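Local atomic coordinates of nidogen (Mus musculus, PDB entry 1NPE), a protein that probably contributes to basement-membrane assembly by binding laminin through this six-bladed YWTD beta-propeller domain. Residues Y210-T215 and R252-T257; L5-G10 and I39-D44; G83-H88 and R125-D130; T53-P58 and L78-G83; N135-D140 and L172-F177. All coordinates share one frame; numbering follows the deposited sequence.

Contact 1 of 5, residues Y210-T215 and R252-T257; sequences YPFAVT and RLYGIT
F212 and Y254 meet as an edge-to-face (T-shaped) aromatic pair: the ring centroids are 5.6 Å apart and the planes stand at 82°. Y254 supplies the edge, its CD1 lying 4.1 Å above the F212 plane over the ring centre. F212 CG is anti to the backbone N (chi1 176°), which carries the ring over to the Y254-G255 backbone and brings CD2 to 3.5 Å from the carbonyl carbon C of Y254. An alanine at F212 would remove the face that receives the tyrosine edge, and Y254 is likely to be left with a gap beside its ring. Further along, A213 CB sits 3.5 Å from Y254 O and 3.7 Å from G255 CA, a methyl packed on backbone. I256 then points back at the other strand, with CG2 3.7 Å from V214 N. The side chains of T215 and I256 cross at about a right angle, their CG2 methyls 3.9 Å apart. No hydrogen bond joins the two segments, whose touching parts run 22° apart, as expected of separate propeller blades packing by side chains. The ring of W226 meets that of F212, the two planes nearly parallel. Strand 211-217 is bonded within its own sheet to strand 220-225, whereas strand 256-259 pairs with strand 2-8 from the start of the chain, the end-to-end closure by which a beta-propeller completes its ring.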
# COMPACT_ATOMS: atom_id res chain seq x y z
N TYR A 210 -2.79 -12.74 -7.60
CA TYR A 210 -2.68 -11.76 -6.52
C TYR A 210 -2.09 -10.47 -7.04
O TYR A 210 -0.95 -10.12 -6.74
CB TYR A 210 -1.84 -12.29 -5.34
CG TYR A 210 -2.24 -11.63 -4.04
CD1 TYR A 210 -3.12 -12.26 -3.15
CD2 TYR A 210 -1.83 -10.33 -3.73
CE1 TYR A 210 -3.57 -11.62 -2.00
CE2 TYR A 210 -2.28 -9.68 -2.58
CZ TYR A 210 -3.15 -10.33 -1.73
OH TYR A 210 -3.63 -9.68 -0.63
N PRO A 211 -2.89 -9.73 -7.82
CA PRO A 211 -2.50 -8.45 -8.41
C PRO A 211 -2.26 -7.38 -7.36
O PRO A 211 -3.02 -7.29 -6.39
CB PRO A 211 -3.72 -8.06 -9.24
CG PRO A 211 -4.52 -9.29 -9.37
CD PRO A 211 -4.30 -10.02 -8.09
N PHE A 212 -1.23 -6.57 -7.56
CA PHE A 212 -0.94 -5.47 -6.66
C PHE A 212 -1.13 -4.12 -7.34
O PHE A 212 -1.75 -3.21 -6.77
CB PHE A 212 0.47 -5.54 -6.09
CG PHE A 212 0.81 -4.36 -5.23
CD1 PHE A 212 0.39 -4.32 -3.91
CD2 PHE A 212 1.46 -3.25 -5.77
CE1 PHE A 212 0.59 -3.19 -3.13
CE2 PHE A 212 1.68 -2.12 -5.00
CZ PHE A 212 1.24 -2.08 -3.68
N ALA A 213 -0.52 -3.95 -8.51
CA ALA A 213 -0.63 -2.69 -9.24
C ALA A 213 -0.88 -2.96 -10.71
O ALA A 213 -0.62 -4.06 -11.21
CB ALA A 213 0.63 -1.87 -9.07
N VAL A 214 -1.36 -1.94 -11.41
CA VAL A 214 -1.65 -2.08 -12.82
C VAL A 214 -1.50 -0.76 -13.53
O VAL A 214 -1.61 0.31 -12.92
CB VAL A 214 -3.09 -2.60 -13.03
CG1 VAL A 214 -4.11 -1.53 -12.61
CG2 VAL A 214 -3.30 -3.03 -14.46
N THR A 215 -1.19 -0.85 -14.82
CA THR A 215 -1.04 0.31 -15.68
C THR A 215 -1.51 -0.15 -17.05
O THR A 215 -1.64 -1.36 -17.30
CB THR A 215 0.43 0.83 -15.73
OG1 THR A 215 0.46 2.08 -16.44
CG2 THR A 215 1.35 -0.16 -16.42
N ARG A 252 9.35 -9.40 -3.99
CA ARG A 252 8.02 -8.81 -4.14
C ARG A 252 7.97 -7.60 -5.10
O ARG A 252 8.70 -6.63 -4.93
CB ARG A 252 7.50 -8.38 -2.76
CG ARG A 252 6.00 -8.32 -2.63
CD ARG A 252 5.42 -9.70 -2.51
NE ARG A 252 4.62 -9.87 -1.31
CZ ARG A 252 4.04 -11.02 -0.95
NH1 ARG A 252 4.17 -12.10 -1.71
NH2 ARG A 252 3.33 -11.08 0.17
N LEU A 253 7.12 -7.70 -6.11
CA LEU A 253 6.94 -6.63 -7.08
C LEU A 253 5.88 -5.66 -6.57
O LEU A 253 4.89 -6.09 -5.99
CB LEU A 253 6.48 -7.19 -8.43
CG LEU A 253 7.39 -8.16 -9.19
CD1 LEU A 253 6.82 -8.36 -10.57
CD2 LEU A 253 8.78 -7.58 -9.31
N TYR A 254 6.06 -4.36 -6.80
CA TYR A 254 5.08 -3.38 -6.36
C TYR A 254 4.46 -2.55 -7.49
O TYR A 254 3.88 -3.11 -8.41
CB TYR A 254 5.67 -2.51 -5.24
CG TYR A 254 6.02 -3.33 -4.01
CD1 TYR A 254 5.03 -3.94 -3.25
CD2 TYR A 254 7.36 -3.54 -3.65
CE1 TYR A 254 5.35 -4.76 -2.17
CE2 TYR A 254 7.69 -4.36 -2.56
CZ TYR A 254 6.68 -4.96 -1.83
OH TYR A 254 6.99 -5.80 -0.79
N GLY A 255 4.57 -1.22 -7.39
CA GLY A 255 3.99 -0.35 -8.40
C GLY A 255 4.52 -0.56 -9.81
O GLY A 255 5.60 -1.10 -10.02
N ILE A 256 3.74 -0.11 -10.78
CA ILE A 256 4.09 -0.24 -12.18
C ILE A 256 3.53 0.95 -12.96
O ILE A 256 2.41 1.40 -12.70
CB ILE A 256 3.54 -1.57 -12.76
CG1 ILE A 256 4.13 -1.84 -14.15
CG2 ILE A 256 2.03 -1.56 -12.81
CD1 ILE A 256 3.85 -3.25 -14.64
N THR A 257 4.32 1.47 -13.89
CA THR A 257 3.91 2.60 -14.69
C THR A 257 4.58 2.54 -16.06
O THR A 257 5.56 1.80 -16.25
CB THR A 257 4.24 3.93 -13.98
OG1 THR A 257 3.67 5.03 -14.69
CG2 THR A 257 5.75 4.13 -13.86

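Contact 2 of 5, residues L5-G10 and I39-D44; sequences LFAQTG and IGLAFD
L41 reaches over the backbone of L5-A7, and its side chain carries almost the whole contact. Its CB leaves strand 39-44 in the direction of the other segment. CG, anti to the carbonyl carbon (chi1 -72°), passes 4.3 Å from A7 CB. From there the chain stays extended, and CD1 is the branch that lands. L41 CD1 lies 3.6 Å from F6 C, 3.7 Å from A7 N and 3.7 Å from L5 O, thus resting on the peptide linking F6 to A7 and beside the preceding carbonyl. Side-chain neighbours of L41 CD1 are slightly more distant, A7 CB at 4.2 Å and L5 CB at 4.4 Å. The A7 methyl CB also lies 4.2 Å from I39 O, a loose contact with the backbone two residues before L41. The short strand segments are 7.2 Å apart at closest approach with their directions 161° apart; this antiparallel course carries no hydrogen bond, so the evidence is for packing between two sheets. Strand 2-8 is paired on one flank with strand 11-17 and on the other with strand 256-259, while strand 36-44 is the first of the following blade and pairs with strand 49-54. T257 touches both L5 and L41, and W52 packs on L41 from within its own sheet.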
# COMPACT_ATOMS: atom_id res chain seq x y z
N LEU A 5 8.07 0.39 -16.28
CA LEU A 5 8.81 0.59 -15.05
C LEU A 5 8.06 -0.05 -13.89
O LEU A 5 6.85 0.14 -13.76
CB LEU A 5 8.98 2.09 -14.77
CG LEU A 5 9.87 2.89 -15.73
CD1 LEU A 5 9.42 4.33 -15.79
CD2 LEU A 5 11.31 2.80 -15.27
N PHE A 6 8.76 -0.83 -13.08
CA PHE A 6 8.13 -1.44 -11.92
C PHE A 6 9.01 -1.40 -10.67
O PHE A 6 10.23 -1.29 -10.76
CB PHE A 6 7.59 -2.85 -12.21
CG PHE A 6 8.64 -3.88 -12.52
CD1 PHE A 6 8.95 -4.21 -13.84
CD2 PHE A 6 9.28 -4.56 -11.49
CE1 PHE A 6 9.86 -5.22 -14.14
CE2 PHE A 6 10.20 -5.57 -11.77
CZ PHE A 6 10.49 -5.90 -13.10
N ALA A 7 8.37 -1.47 -9.51
CA ALA A 7 9.08 -1.41 -8.24
C ALA A 7 9.31 -2.74 -7.53
O ALA A 7 8.50 -3.66 -7.62
CB ALA A 7 8.36 -0.44 -7.31
N GLN A 8 10.44 -2.80 -6.83
CA GLN A 8 10.85 -3.94 -6.02
C GLN A 8 11.55 -3.32 -4.82
O GLN A 8 11.83 -2.12 -4.81
CB GLN A 8 11.83 -4.85 -6.76
CG GLN A 8 11.17 -5.96 -7.55
CD GLN A 8 12.16 -6.85 -8.28
OE1 GLN A 8 13.10 -6.36 -8.91
NE2 GLN A 8 11.95 -8.15 -8.22
N THR A 9 11.80 -4.13 -3.79
CA THR A 9 12.48 -3.64 -2.60
C THR A 9 13.89 -3.24 -2.99
O THR A 9 14.61 -4.02 -3.61
CB THR A 9 12.52 -4.71 -1.49
OG1 THR A 9 11.18 -4.99 -1.04
CG2 THR A 9 13.34 -4.25 -0.30
N GLY A 10 14.22 -1.98 -2.71
CA GLY A 10 15.54 -1.45 -3.00
C GLY A 10 15.85 -1.04 -4.43
O GLY A 10 16.99 -0.68 -4.72
N ILE A 39 7.08 1.66 -3.46
CA ILE A 39 5.74 1.11 -3.63
C ILE A 39 5.01 1.69 -4.84
O ILE A 39 4.72 0.96 -5.79
CB ILE A 39 4.89 1.31 -2.36
CG1 ILE A 39 5.57 0.66 -1.16
CG2 ILE A 39 3.49 0.74 -2.57
CD1 ILE A 39 5.61 -0.87 -1.21
N GLY A 40 4.71 2.99 -4.80
CA GLY A 40 4.00 3.61 -5.91
C GLY A 40 4.91 4.23 -6.96
O GLY A 40 6.00 4.71 -6.64
N LEU A 41 4.48 4.20 -8.22
CA LEU A 41 5.24 4.79 -9.31
C LEU A 41 4.35 5.59 -10.25
O LEU A 41 3.19 5.23 -10.47
CB LEU A 41 5.95 3.71 -10.14
CG LEU A 41 7.16 2.95 -9.59
CD1 LEU A 41 7.59 1.94 -10.64
CD2 LEU A 41 8.32 3.90 -9.26
N ALA A 42 4.89 6.66 -10.82
CA ALA A 42 4.16 7.49 -11.77
C ALA A 42 5.18 8.11 -12.73
O ALA A 42 6.38 8.15 -12.43
CB ALA A 42 3.36 8.58 -11.05
N PHE A 43 4.71 8.61 -13.86
CA PHE A 43 5.61 9.19 -14.83
C PHE A 43 5.10 10.49 -15.43
O PHE A 43 3.97 10.57 -15.91
CB PHE A 43 5.86 8.17 -15.95
CG PHE A 43 6.88 8.61 -16.95
CD1 PHE A 43 8.24 8.60 -16.64
CD2 PHE A 43 6.50 9.00 -18.23
CE1 PHE A 43 9.18 8.97 -17.57
CE2 PHE A 43 7.44 9.37 -19.17
CZ PHE A 43 8.78 9.35 -18.85
N ASP A 44 5.95 11.52 -15.39
CA ASP A 44 5.62 12.83 -15.94
C ASP A 44 6.08 12.87 -17.40
O ASP A 44 7.27 12.98 -17.67
CB ASP A 44 6.30 13.93 -15.12
CG ASP A 44 6.26 15.29 -15.81
OD1 ASP A 44 5.29 15.57 -16.57
OD2 ASP A 44 7.21 16.07 -15.59

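Contact 3 of 5, residues G83-H88 and R125-D130; sequences GIALDH and RGIVTD
T129 turns OG1 into the position between its backbone N and carbonyl carbon (chi1 50°), facing L86 O, while CG2 lies anti to the carbonyl carbon and comes 3.9 Å from A85 CB. In I127 it is CG1 that stands anti to N (chi1 -173°); CG2 is thereby directed at the opposite backbone, 3.6 Å from G83 C and 3.7 Å from I84 N. A85 CB answers from the other strand, set 3.6 Å from I127 O and 3.7 Å from V128 CA. The two strands are almost parallel, 8° apart and 5.6 Å at closest approach, yet no backbone ladder links them: they are the first strands of successive propeller blades, packed face to face. At the other end G83 CA makes a CA-H...O contact with R125 O, 3.4 Å, and a side chain at G83 pointing this way would collide with that oxygen. R125 NE forms a salt bridge with E82 OE1, outside the two segments. T129 OG1 donates to L86 O, but the modelled separation of 2.4 Å is so short that its exact length is doubtful. Chemically, the interface rests on small and beta-branched side chains fitted against main chain, with a hydroxyl-to-carbonyl bond, of uncertain length, as the polar link between the two segments.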
# COMPACT_ATOMS: atom_id res chain seq x y z
N GLY A 83 0.57 5.07 -3.41
CA GLY A 83 0.12 5.32 -4.76
C GLY A 83 0.39 6.79 -5.05
O GLY A 83 0.26 7.62 -4.16
N ILE A 84 0.79 7.10 -6.27
CA ILE A 84 1.07 8.47 -6.65
C ILE A 84 0.67 8.68 -8.11
O ILE A 84 0.91 7.82 -8.96
CB ILE A 84 2.57 8.83 -6.39
CG1 ILE A 84 2.85 10.28 -6.78
CG2 ILE A 84 3.51 7.87 -7.14
CD1 ILE A 84 4.20 10.79 -6.29
N ALA A 85 -0.02 9.80 -8.36
CA ALA A 85 -0.48 10.17 -9.70
C ALA A 85 -0.10 11.62 -9.98
O ALA A 85 0.09 12.41 -9.06
CB ALA A 85 -1.98 9.99 -9.80
N LEU A 86 -0.02 11.98 -11.26
CA LEU A 86 0.39 13.33 -11.61
C LEU A 86 -0.59 14.10 -12.49
O LEU A 86 -1.46 13.54 -13.13
CB LEU A 86 1.73 13.28 -12.35
CG LEU A 86 2.84 12.39 -11.80
CD1 LEU A 86 3.82 12.13 -12.89
CD2 LEU A 86 3.51 13.02 -10.59
N ASP A 87 -0.43 15.42 -12.47
CA ASP A 87 -1.19 16.34 -13.31
C ASP A 87 -0.05 16.98 -14.08
O ASP A 87 0.60 17.91 -13.59
CB ASP A 87 -1.91 17.40 -12.46
CG ASP A 87 -2.60 18.48 -13.32
OD1 ASP A 87 -2.60 18.39 -14.57
OD2 ASP A 87 -3.15 19.42 -12.72
N HIS A 88 0.24 16.43 -15.25
CA HIS A 88 1.33 16.94 -16.08
C HIS A 88 1.05 18.33 -16.66
O HIS A 88 1.98 19.03 -17.08
CB HIS A 88 1.67 15.94 -17.19
CG HIS A 88 0.54 15.68 -18.14
ND1 HIS A 88 0.49 16.21 -19.41
CD2 HIS A 88 -0.59 14.94 -18.00
CE1 HIS A 88 -0.61 15.81 -20.01
NE2 HIS A 88 -1.29 15.04 -19.17
N ARG A 125 -5.07 3.14 -1.86
CA ARG A 125 -3.83 2.63 -2.42
C ARG A 125 -3.65 3.11 -3.85
O ARG A 125 -2.93 4.07 -4.08
CB ARG A 125 -3.79 1.10 -2.30
CG ARG A 125 -2.62 0.43 -3.01
CD ARG A 125 -2.50 -1.03 -2.61
NE ARG A 125 -1.83 -1.19 -1.32
CZ ARG A 125 -1.83 -2.30 -0.59
NH1 ARG A 125 -2.50 -3.38 -0.99
NH2 ARG A 125 -1.10 -2.35 0.51
N GLY A 126 -4.34 2.47 -4.79
CA GLY A 126 -4.23 2.88 -6.18
C GLY A 126 -4.82 4.25 -6.43
O GLY A 126 -5.84 4.61 -5.84
N ILE A 127 -4.17 5.03 -7.28
CA ILE A 127 -4.66 6.36 -7.63
C ILE A 127 -4.11 6.80 -8.99
O ILE A 127 -2.94 6.61 -9.29
CB ILE A 127 -4.34 7.42 -6.54
CG1 ILE A 127 -5.03 8.74 -6.87
CG2 ILE A 127 -2.84 7.64 -6.43
CD1 ILE A 127 -4.88 9.81 -5.80
N VAL A 128 -5.00 7.33 -9.82
CA VAL A 128 -4.62 7.79 -11.16
C VAL A 128 -5.35 9.07 -11.52
O VAL A 128 -6.40 9.39 -10.95
CB VAL A 128 -4.96 6.74 -12.26
CG1 VAL A 128 -4.07 5.51 -12.12
CG2 VAL A 128 -6.44 6.34 -12.18
N THR A 129 -4.81 9.79 -12.50
CA THR A 129 -5.40 11.02 -12.98
C THR A 129 -5.72 10.92 -14.46
O THR A 129 -5.23 10.03 -15.16
CB THR A 129 -4.43 12.22 -12.87
OG1 THR A 129 -3.18 11.86 -13.46
CG2 THR A 129 -4.24 12.66 -11.44
N ASP A 130 -6.53 11.86 -14.92
CA ASP A 130 -6.91 12.02 -16.32
C ASP A 130 -6.88 13.55 -16.43
O ASP A 130 -7.91 14.21 -16.44
CB ASP A 130 -8.33 11.49 -16.59
CG ASP A 130 -8.75 11.64 -18.05
OD1 ASP A 130 -7.88 11.86 -18.93
OD2 ASP A 130 -9.96 11.52 -18.33

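Contact 4 of 5, residues T53-P58 and L78-G83; sequences TDISEP and LGSPEG
P58, entered through a cis peptide bond, lays its ring against L78 and G79, with CG 3.4 Å from G79 O and 3.8 Å from L78 CB. Beside it a water spans the gap, donating to I55 O at 2.7 Å and to G79 O at 2.6 Å, so both turn carbonyls are satisfied by one molecule. T53 makes the direct polar link: OG1 donates to P81 O at 2.9 Å, approaching from above the carbonyl plane (59° out of it), while T53 OG1 itself accepts from G40 N. The side chains of T53 and P81 slide past each other in opposite directions, the two CB atoms 3.7 Å apart. T53 and D54 are the last two residues of a YWTD sequence, the signature of low-density lipoprotein receptor class B repeats, here joining the second strand of one blade to the entry of the next. With a valine at T53, P81 O would probably lose its donor and G40 N its acceptor. D54 OD2 accepts from S56 N in an Asx turn, and D54 OD1 from E57 N. I55 CG2 rests 3.5 Å from P81 O and touches S80 OG. S80 OG donates to the anti lone pair of E82 OE2 at 2.9 Å and also bonds to a basic side chain of the other protein chain; S98, a cadmium ligand, bonds to E82 OE2 as well.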
# COMPACT_ATOMS: atom_id res chain seq x y z
N THR A 53 6.90 6.49 -4.33
CA THR A 53 6.61 6.58 -2.91
C THR A 53 7.43 5.48 -2.23
O THR A 53 7.59 4.39 -2.78
CB THR A 53 5.12 6.38 -2.57
OG1 THR A 53 4.74 5.02 -2.83
CG2 THR A 53 4.26 7.32 -3.39
N ASP A 54 7.94 5.80 -1.06
CA ASP A 54 8.75 4.88 -0.27
C ASP A 54 8.14 4.76 1.12
O ASP A 54 7.96 5.77 1.81
CB ASP A 54 10.18 5.43 -0.18
CG ASP A 54 10.96 4.85 0.97
OD1 ASP A 54 11.55 5.64 1.74
OD2 ASP A 54 10.98 3.61 1.12
N ILE A 55 7.79 3.54 1.52
CA ILE A 55 7.19 3.30 2.83
C ILE A 55 8.22 3.03 3.93
O ILE A 55 7.85 2.86 5.10
CB ILE A 55 6.24 2.09 2.81
CG1 ILE A 55 6.98 0.86 2.27
CG2 ILE A 55 4.99 2.42 2.02
CD1 ILE A 55 6.26 -0.43 2.52
N SER A 56 9.49 2.97 3.55
CA SER A 56 10.58 2.70 4.48
C SER A 56 10.98 3.90 5.35
O SER A 56 11.00 3.80 6.58
CB SER A 56 11.79 2.16 3.72
OG SER A 56 12.87 1.87 4.58
N GLU A 57 11.29 5.03 4.72
CA GLU A 57 11.70 6.22 5.45
C GLU A 57 10.62 6.85 6.35
O GLU A 57 10.89 7.13 7.52
CB GLU A 57 12.32 7.26 4.51
CG GLU A 57 12.95 8.45 5.23
CD GLU A 57 13.68 9.40 4.30
OE1 GLU A 57 13.89 9.05 3.12
OE2 GLU A 57 14.05 10.50 4.76
N PRO A 58 9.43 7.16 5.80
CA PRO A 58 8.92 7.03 4.43
C PRO A 58 9.21 8.30 3.63
O PRO A 58 9.63 9.31 4.19
CB PRO A 58 7.42 6.85 4.65
CG PRO A 58 7.16 7.75 5.79
CD PRO A 58 8.31 7.41 6.73
N LEU A 78 4.50 12.18 6.95
CA LEU A 78 4.11 11.14 6.02
C LEU A 78 3.86 9.85 6.77
O LEU A 78 4.59 9.52 7.70
CB LEU A 78 5.20 10.87 4.99
CG LEU A 78 5.21 11.62 3.66
CD1 LEU A 78 6.39 11.12 2.84
CD2 LEU A 78 3.90 11.41 2.91
N GLY A 79 2.83 9.11 6.34
CA GLY A 79 2.50 7.85 6.96
C GLY A 79 2.97 6.70 6.08
O GLY A 79 4.14 6.30 6.14
N SER A 80 2.06 6.19 5.26
CA SER A 80 2.36 5.08 4.35
C SER A 80 1.90 5.40 2.91
O SER A 80 0.83 4.96 2.48
CB SER A 80 1.68 3.80 4.84
OG SER A 80 2.08 2.68 4.09
N PRO A 81 2.70 6.18 2.17
CA PRO A 81 2.36 6.55 0.78
C PRO A 81 2.49 5.32 -0.12
O PRO A 81 3.56 4.73 -0.23
CB PRO A 81 3.39 7.64 0.46
CG PRO A 81 4.59 7.22 1.26
CD PRO A 81 4.00 6.75 2.58
N GLU A 82 1.39 4.93 -0.75
CA GLU A 82 1.39 3.73 -1.58
C GLU A 82 0.94 3.86 -3.02
O GLU A 82 0.90 2.87 -3.75
CB GLU A 82 0.57 2.65 -0.89
CG GLU A 82 1.15 2.20 0.42
CD GLU A 82 0.23 1.27 1.16
OE1 GLU A 82 -0.48 0.48 0.50
OE2 GLU A 82 0.22 1.33 2.39
N GLY A 83 0.57 5.07 -3.41
CA GLY A 83 0.12 5.32 -4.76
C GLY A 83 0.39 6.79 -5.05
O GLY A 83 0.26 7.62 -4.16
O HOH W 1 5.56 4.26 5.46

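Contact 5 of 5, residues N135-D140 and L172-F177; sequences NLYWTD and LTFDAF
Packing between neighbouring propeller blades joins Y137 and T139, on the second strand of one four-stranded sheet, to L172 and F174, on the first strand of the next. The strand segments run roughly antiparallel, at 155° and 7.6 Å at closest approach, with no hydrogen bond between them. L172 has CG between its backbone N and carbonyl carbon (chi1 82°), which brings CD1 to 3.8 Å from T139 CG2, 3.8 Å from W138 N and 3.9 Å from Y137 CB. The other methyl of L172, CD2, lies 3.9 Å from Y137 O, so both methyls rest on the Y137-W138 peptide; T139 and L172 pass one another in opposite directions. The rings of Y137 and F174 are nearly parallel (planes at 13°) but slid apart, their centroids separated by 5.1 Å. What overlaps is a rim: Y137 CE1 stands 3.8 Å above the F174 plane, and Y137 OH comes 3.7 Å from F174 CE1. T139 OG1 takes no part in the apolar patch, since it bonds to P169 O and G126 N. Strand 135-140 pairs with strands 124-130 and 147-152 on its two flanks, strand 169-175 with strand 180-185, and L181 of that last strand touches Y137, L172 and F174 together.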
# COMPACT_ATOMS: atom_id res chain seq x y z
N ASN A 135 -10.18 14.65 -13.99
CA ASN A 135 -10.68 13.65 -13.05
C ASN A 135 -9.63 12.84 -12.29
O ASN A 135 -8.57 12.51 -12.82
CB ASN A 135 -11.66 12.72 -13.75
CG ASN A 135 -12.94 13.42 -14.12
OD1 ASN A 135 -13.59 14.06 -13.28
ND2 ASN A 135 -13.32 13.31 -15.39
N LEU A 136 -9.97 12.50 -11.05
CA LEU A 136 -9.12 11.74 -10.14
C LEU A 136 -9.86 10.45 -9.77
O LEU A 136 -11.06 10.48 -9.52
CB LEU A 136 -8.85 12.56 -8.88
CG LEU A 136 -7.87 12.05 -7.84
CD1 LEU A 136 -6.47 11.88 -8.45
CD2 LEU A 136 -7.81 13.02 -6.68
N TYR A 137 -9.13 9.33 -9.73
CA TYR A 137 -9.71 8.03 -9.38
C TYR A 137 -8.81 7.28 -8.40
O TYR A 137 -7.59 7.30 -8.52
CB TYR A 137 -9.87 7.16 -10.64
CG TYR A 137 -10.62 7.81 -11.79
CD1 TYR A 137 -9.94 8.50 -12.80
CD2 TYR A 137 -12.01 7.72 -11.89
CE1 TYR A 137 -10.62 9.07 -13.87
CE2 TYR A 137 -12.70 8.29 -12.95
CZ TYR A 137 -12.00 8.96 -13.94
OH TYR A 137 -12.68 9.54 -14.99
N TRP A 138 -9.40 6.57 -7.44
CA TRP A 138 -8.60 5.81 -6.49
C TRP A 138 -9.31 4.59 -5.93
O TRP A 138 -10.53 4.47 -6.06
CB TRP A 138 -8.13 6.70 -5.33
CG TRP A 138 -9.23 7.18 -4.42
CD1 TRP A 138 -9.67 6.58 -3.28
CD2 TRP A 138 -9.96 8.41 -4.54
NE1 TRP A 138 -10.63 7.36 -2.67
CE2 TRP A 138 -10.82 8.49 -3.42
CE3 TRP A 138 -9.96 9.46 -5.47
CZ2 TRP A 138 -11.68 9.58 -3.21
CZ3 TRP A 138 -10.81 10.54 -5.27
CH2 TRP A 138 -11.66 10.59 -4.14
N THR A 139 -8.53 3.68 -5.35
CA THR A 139 -9.09 2.48 -4.73
C THR A 139 -8.84 2.55 -3.24
O THR A 139 -7.92 3.23 -2.78
CB THR A 139 -8.42 1.17 -5.24
OG1 THR A 139 -7.10 1.06 -4.70
CG2 THR A 139 -8.35 1.15 -6.75
N ASP A 140 -9.70 1.88 -2.48
CA ASP A 140 -9.57 1.81 -1.03
C ASP A 140 -9.91 0.35 -0.75
O ASP A 140 -11.06 -0.06 -0.87
CB ASP A 140 -10.56 2.74 -0.33
CG ASP A 140 -10.37 2.77 1.20
OD1 ASP A 140 -9.90 1.78 1.79
OD2 ASP A 140 -10.72 3.79 1.82
N LEU A 172 -5.48 0.67 -9.93
CA LEU A 172 -6.38 0.98 -11.04
C LEU A 172 -5.66 1.79 -12.10
O LEU A 172 -4.56 2.31 -11.87
CB LEU A 172 -7.66 1.68 -10.56
CG LEU A 172 -7.71 3.17 -10.27
CD1 LEU A 172 -9.04 3.46 -9.63
CD2 LEU A 172 -6.57 3.60 -9.35
N THR A 173 -6.27 1.89 -13.26
CA THR A 173 -5.64 2.62 -14.34
C THR A 173 -6.72 3.19 -15.25
O THR A 173 -7.83 2.67 -15.30
CB THR A 173 -4.65 1.70 -15.13
OG1 THR A 173 -3.93 2.48 -16.09
CG2 THR A 173 -5.38 0.55 -15.82
N PHE A 174 -6.41 4.30 -15.91
CA PHE A 174 -7.39 4.92 -16.79
C PHE A 174 -6.84 5.12 -18.19
O PHE A 174 -5.74 5.64 -18.37
CB PHE A 174 -7.85 6.26 -16.22
CG PHE A 174 -8.99 6.88 -16.99
CD1 PHE A 174 -10.31 6.50 -16.73
CD2 PHE A 174 -8.75 7.84 -17.97
CE1 PHE A 174 -11.37 7.08 -17.44
CE2 PHE A 174 -9.81 8.42 -18.68
CZ PHE A 174 -11.12 8.04 -18.41
N ASP A 175 -7.62 4.71 -19.18
CA ASP A 175 -7.25 4.86 -20.59
C ASP A 175 -8.16 5.90 -21.21
O ASP A 175 -9.35 5.65 -21.43
CB ASP A 175 -7.38 3.52 -21.32
CG ASP A 175 -6.80 3.58 -22.72
OD1 ASP A 175 -7.58 3.78 -23.68
OD2 ASP A 175 -5.57 3.43 -22.86
N ALA A 176 -7.59 7.07 -21.49
CA ALA A 176 -8.31 8.21 -22.07
C ALA A 176 -9.08 7.97 -23.36
O ALA A 176 -10.21 8.47 -23.51
CB ALA A 176 -7.36 9.39 -22.23
N PHE A 177 -8.50 7.21 -24.29
CA PHE A 177 -9.19 6.96 -25.56
C PHE A 177 -10.47 6.16 -25.40
O PHE A 177 -11.53 6.58 -25.86
CB PHE A 177 -8.28 6.25 -26.57
CG PHE A 177 -8.90 6.13 -27.95
CD1 PHE A 177 -8.91 7.23 -28.82
CD2 PHE A 177 -9.48 4.94 -28.37
CE1 PHE A 177 -9.49 7.14 -30.09
CE2 PHE A 177 -10.08 4.83 -29.64
CZ PHE A 177 -10.08 5.94 -30.50

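Contacts 1, 2, 4, 3 and 5, in that order round the ring, seal five of the six junctions between propeller blades. Contacts 1 and 2 meet in the blade that closes the ring, where Y254 N lies 2.7 Å from A7 O. Contact 4 joins contact 2 through T53 OG1, 2.8 Å from G40 N, and contact 3 through shared G83 and the 2.8 Å salt bridge of R125 NE to E82 OE1. Centres of contacts 3 and 5 are 8 Å apart; V214 CG1 at 3.7 Å from L172 C brings contact 5 back to contact 1. Side chains of S80 and R125 lie about 8 and 10 Å from a bound cadmium ion.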